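Methyl-accepting chemotaxis sensory transducer (Anaeromyxobacter dehalogenans, PDB 4K08) probably senses small molecules in the periplasm through its Cache-type, PAS-like domain and relays the signal to the chemotaxis machinery. Local coordinates at residues 84-87 / 91-94; 111-114 / 119-122. One frame throughout, in Å; residues are numbered along the deposited sequence.

Contact 1 (84-87 / 91-94); sequences YRDP and LLFQ
Tyr84 and Phe93 form a T-shaped aromatic pair: the edge of Phe93 points at the face of Tyr84, with the ring planes at 90° and the centroids 5.3 Å apart. Phe93 CE2 makes the touch, lying over the CG side of the tyrosine ring rather than its centre, 3.9 Å from Tyr84 CG. A chi1 of -180° carries the Tyr84 ring beside its own carbonyl carbon, toward Phe93 and Leu92. Trp112 also meets the Tyr84 ring, and Phe96 meets Phe93, so the pair belongs to a wider aromatic cluster.

Apolar contacts continue through Leu92, whose CD2 reaches both Tyr84 CE1, at 3.8 Å, and Asp86 CB. The other methyl of Leu92, CD1, covers the centre of one Phe93 face. Leu91 CG lies off-centre over one face of the exposed Arg85 guanidinium, 3.6 Å from Arg85 NH1, and Leu91 CD1 comes near NH2.

No hydrogen bond runs directly between 84-87 and 91-94. Water 1 donates to Tyr84 O at 2.7 Å and accepts from Gln94 N at 3.2 Å. The same carbonyl receives a CA-H...O contact from Leu91, whose CA is 3.3 Å from Tyr84 O. Direct hydrogen bonds flank these links: Gln94 OE1 with Gly83 N, Arg85 NH1 with Gly89 O, and Asp86 OD1 with Lys90 N inside the turn, while Asp86 OD2 accepts from Leu111 N on strand 105-113.

The chemistry implies a helix start held to its preceding loop by aromatic and aliphatic packing, direct bonds across the turn and a bridging water together.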
loop_
_atom_site.group_PDB
_atom_site.type_symbol
_atom_site.label_atom_id
_atom_site.label_comp_id
_atom_site.label_asym_id
_atom_site.label_seq_id
_atom_site.Cartn_x
_atom_site.Cartn_y
_atom_site.Cartn_z
ATOM N N TYR A 84 10.299 -4.491 -10.856
ATOM C CA TYR A 84 10.016 -3.040 -10.956
ATOM C C TYR A 84 11.091 -2.318 -10.122
ATOM O O TYR A 84 11.246 -2.616 -8.936
ATOM C CB TYR A 84 8.616 -2.689 -10.409
ATOM C CG TYR A 84 8.306 -1.194 -10.514
ATOM C CD1 TYR A 84 9.067 -0.257 -9.797
ATOM C CD2 TYR A 84 7.325 -0.727 -11.374
ATOM C CE1 TYR A 84 8.822 1.139 -9.897
ATOM C CE2 TYR A 84 7.048 0.647 -11.472
ATOM C CZ TYR A 84 7.843 1.576 -10.739
ATOM O OH TYR A 84 7.594 2.914 -10.797
ATOM N N ARG A 85 11.863 -1.420 -10.738
ATOM C CA ARG A 85 12.881 -0.664 -9.982
ATOM C C ARG A 85 12.631 0.840 -10.034
ATOM O O ARG A 85 12.220 1.338 -11.057
ATOM C CB ARG A 85 14.291 -0.904 -10.561
ATOM C CG ARG A 85 14.724 -2.367 -10.565
ATOM C CD ARG A 85 16.149 -2.507 -11.192
ATOM N NE ARG A 85 16.515 -3.917 -11.253
ATOM C CZ ARG A 85 17.178 -4.574 -10.305
ATOM N NH1 ARG A 85 17.599 -3.955 -9.196
ATOM N NH2 ARG A 85 17.447 -5.869 -10.491
ATOM N N ASP A 86 12.931 1.563 -8.956
ATOM C CA ASP A 86 12.897 3.021 -9.018
ATOM C C ASP A 86 14.204 3.465 -9.739
ATOM O O ASP A 86 14.994 2.590 -10.151
ATOM C CB ASP A 86 12.690 3.630 -7.617
ATOM C CG ASP A 86 13.919 3.489 -6.675
ATOM O OD1 ASP A 86 15.024 3.078 -7.115
ATOM O OD2 ASP A 86 13.745 3.822 -5.464
ATOM N N PRO A 87 14.427 4.795 -9.914
ATOM C CA PRO A 87 15.619 5.206 -10.681
ATOM C C PRO A 87 16.923 4.913 -9.976
ATOM O O PRO A 87 17.960 5.050 -10.631
ATOM C CB PRO A 87 15.444 6.733 -10.839
ATOM C CG PRO A 87 13.942 6.959 -10.748
ATOM C CD PRO A 87 13.474 5.917 -9.728
ATOM N N LEU A 91 14.320 -2.470 -6.065
ATOM C CA LEU A 91 13.220 -3.379 -6.395
ATOM C C LEU A 91 12.198 -3.151 -5.288
ATOM O O LEU A 91 12.015 -3.986 -4.440
ATOM C CB LEU A 91 13.736 -4.833 -6.419
ATOM C CG LEU A 91 14.574 -5.217 -7.648
ATOM C CD1 LEU A 91 15.492 -6.532 -7.452
ATOM C CD2 LEU A 91 13.610 -5.383 -8.849
ATOM N N LEU A 92 11.582 -1.965 -5.256
ATOM C CA LEU A 92 10.836 -1.525 -4.072
ATOM C C LEU A 92 9.633 -2.453 -3.703
ATOM O O LEU A 92 9.379 -2.672 -2.518
ATOM C CB LEU A 92 10.379 -0.064 -4.229
ATOM C CG LEU A 92 9.474 0.239 -5.419
ATOM C CD1 LEU A 92 8.073 0.601 -4.946
ATOM C CD2 LEU A 92 10.066 1.380 -6.291
ATOM N N PHE A 93 8.922 -2.994 -4.694
ATOM C CA PHE A 93 7.768 -3.898 -4.399
ATOM C C PHE A 93 8.275 -5.233 -3.852
ATOM O O PHE A 93 7.729 -5.750 -2.872
ATOM C CB PHE A 93 6.866 -4.094 -5.627
ATOM C CG PHE A 93 6.142 -2.842 -6.029
ATOM C CD1 PHE A 93 5.056 -2.382 -5.277
ATOM C CD2 PHE A 93 6.569 -2.093 -7.125
ATOM C CE1 PHE A 93 4.388 -1.182 -5.619
ATOM C CE2 PHE A 93 5.910 -0.890 -7.492
ATOM C CZ PHE A 93 4.795 -0.443 -6.723
ATOM N N GLN A 94 9.384 -5.735 -4.423
ATOM C CA GLN A 94 10.022 -6.909 -3.834
ATOM C C GLN A 94 10.364 -6.582 -2.369
ATOM O O GLN A 94 10.139 -7.418 -1.494
ATOM C CB GLN A 94 11.248 -7.410 -4.664
ATOM C CG GLN A 94 10.872 -8.698 -5.500
ATOM C CD GLN A 94 11.637 -8.770 -6.842
ATOM O OE1 GLN A 94 11.169 -8.226 -7.887
ATOM N NE2 GLN A 94 12.844 -9.384 -6.807
HETATM O O HOH W 1 10.019 -4.365 -7.241
#

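Contact 2 (111-114 / 119-122); sequences LWPK and VPVP
Trp112 and Val121 form the hydrogen-bonded pair of these strands, with two backbone bonds. Trp112 N donates to Val121 O at 2.9 Å, and Val121 N returns a bond to Trp112 O at 3.0 Å. The second is nearly straight at its hydrogen (175°), yet its C=O...N angle is 106° and the donor stands above the carbonyl plane, so it does not use a lone pair. Val121 CG2 also packs against that oxygen, 3.4 Å from Trp112 O.

Packing is close around Leu111 as well. Its CB meets Pro120 CB at 3.7 Å, and with CG beside the backbone N (chi1 -59°) its CD2 extends over the Val121-Pro122 peptide to the Pro122 ring, 3.9 Å from CD. The indole of Trp112 turns away from strand 120-122 and is covered in part by Pro113 CD; it meets the His70 ring and lies beside a bound acetate, probably from the crystallisation liquor, though it may mark a pocket.

The chains stay close at Pro113 and Pro120, whose CA atoms are 4.0 Å apart, and part only beyond them. There water 2 donates to Val119 O at 2.6 Å and accepts from Lys114 N at 2.9 Å. The exposed Lys114 side chain meets 119-122 in one long aliphatic contact, CG to Val121 CG2, and also touches Tyr142.

Paired antiparallel and joined by a four-residue connection, these segments form the turn end of a beta hairpin joining neighbouring strands of the antiparallel sheet in this PAS-like Cache domain.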
loop_
_atom_site.group_PDB
_atom_site.type_symbol
_atom_site.label_atom_id
_atom_site.label_comp_id
_atom_site.label_asym_id
_atom_site.label_seq_id
_atom_site.Cartn_x
_atom_site.Cartn_y
_atom_site.Cartn_z
ATOM N N LEU A 111 12.013 5.858 -4.289
ATOM C CA LEU A 111 11.674 7.022 -5.084
ATOM C C LEU A 111 10.389 6.746 -5.858
ATOM O O LEU A 111 10.294 5.728 -6.568
ATOM C CB LEU A 111 12.789 7.325 -6.099
ATOM C CG LEU A 111 14.189 7.606 -5.508
ATOM C CD1 LEU A 111 15.315 7.310 -6.551
ATOM C CD2 LEU A 111 14.196 9.084 -5.007
ATOM N N TRP A 112 9.451 7.681 -5.788
ATOM C CA TRP A 112 8.131 7.526 -6.411
ATOM C C TRP A 112 7.550 8.927 -6.662
ATOM O O TRP A 112 7.739 9.840 -5.852
ATOM C CB TRP A 112 7.161 6.743 -5.504
ATOM C CG TRP A 112 5.978 6.231 -6.295
ATOM C CD1 TRP A 112 4.760 6.865 -6.523
ATOM C CD2 TRP A 112 5.903 4.953 -6.938
ATOM N NE1 TRP A 112 3.946 6.031 -7.289
ATOM C CE2 TRP A 112 4.635 4.860 -7.560
ATOM C CE3 TRP A 112 6.801 3.874 -7.053
ATOM C CZ2 TRP A 112 4.232 3.723 -8.295
ATOM C CZ3 TRP A 112 6.393 2.716 -7.785
ATOM C CH2 TRP A 112 5.121 2.673 -8.410
ATOM N N PRO A 113 6.880 9.108 -7.809
ATOM C CA PRO A 113 6.323 10.448 -8.077
ATOM C C PRO A 113 5.175 10.844 -7.146
ATOM O O PRO A 113 4.455 10.019 -6.563
ATOM C CB PRO A 113 5.800 10.364 -9.515
ATOM C CG PRO A 113 5.794 8.894 -9.890
ATOM C CD PRO A 113 6.651 8.140 -8.899
ATOM N N LYS A 114 5.013 12.153 -7.028
ATOM C CA LYS A 114 3.839 12.736 -6.397
ATOM C C LYS A 114 2.645 12.531 -7.368
ATOM O O LYS A 114 2.838 12.482 -8.587
ATOM C CB LYS A 114 4.090 14.228 -6.108
ATOM C CG LYS A 114 4.961 14.426 -4.850
ATOM C CD LYS A 114 5.140 15.900 -4.465
ATOM C CE LYS A 114 5.871 16.022 -3.120
ATOM N NZ LYS A 114 6.280 17.459 -2.769
ATOM N N VAL A 119 8.197 12.690 -12.085
ATOM C CA VAL A 119 9.559 12.552 -11.529
ATOM C C VAL A 119 9.523 11.851 -10.171
ATOM O O VAL A 119 8.819 12.287 -9.258
ATOM C CB VAL A 119 10.351 13.929 -11.465
ATOM C CG1 VAL A 119 9.585 15.014 -10.677
ATOM C CG2 VAL A 119 11.789 13.697 -10.897
ATOM N N PRO A 120 10.223 10.694 -10.038
ATOM C CA PRO A 120 10.217 10.025 -8.732
ATOM C C PRO A 120 11.019 10.864 -7.723
ATOM O O PRO A 120 12.125 11.373 -8.039
ATOM C CB PRO A 120 10.908 8.649 -9.031
ATOM C CG PRO A 120 10.622 8.393 -10.530
ATOM C CD PRO A 120 10.820 9.838 -11.086
ATOM N N VAL A 121 10.464 11.013 -6.522
ATOM C CA VAL A 121 11.112 11.790 -5.473
ATOM C C VAL A 121 11.115 10.932 -4.224
ATOM O O VAL A 121 10.404 9.924 -4.194
ATOM C CB VAL A 121 10.400 13.122 -5.220
ATOM C CG1 VAL A 121 10.381 13.971 -6.510
ATOM C CG2 VAL A 121 8.948 12.852 -4.697
ATOM N N PRO A 122 11.928 11.301 -3.211
ATOM C CA PRO A 122 12.041 10.481 -2.008
ATOM C C PRO A 122 10.735 10.296 -1.259
ATOM O O PRO A 122 10.012 11.256 -0.948
ATOM C CB PRO A 122 13.095 11.231 -1.148
ATOM C CG PRO A 122 13.984 11.889 -2.192
ATOM C CD PRO A 122 12.973 12.362 -3.248
HETATM O O HOH W 2 6.969 13.876 -8.259
#

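How the contacts relate
From the N terminus, the chain reaches contact 1 in the loop that follows strand 67-69. Contact 1 closes a short turn of three residues as the chain enters helix 92-103. The helix leads into strand 105-113, the outermost strand on its side of the sheet, whose end opens contact 2; this second contact closes the hairpin with strand 120-130. The two closures are in series, neither nested nor crossed, but they touch in space. Besides the Asp86 bond to strand 105-113, Phe93 CZ packs on Trp112 CH2, and Pro87 meets Pro120. Loop, helix start and sheet edge are thereby tied together.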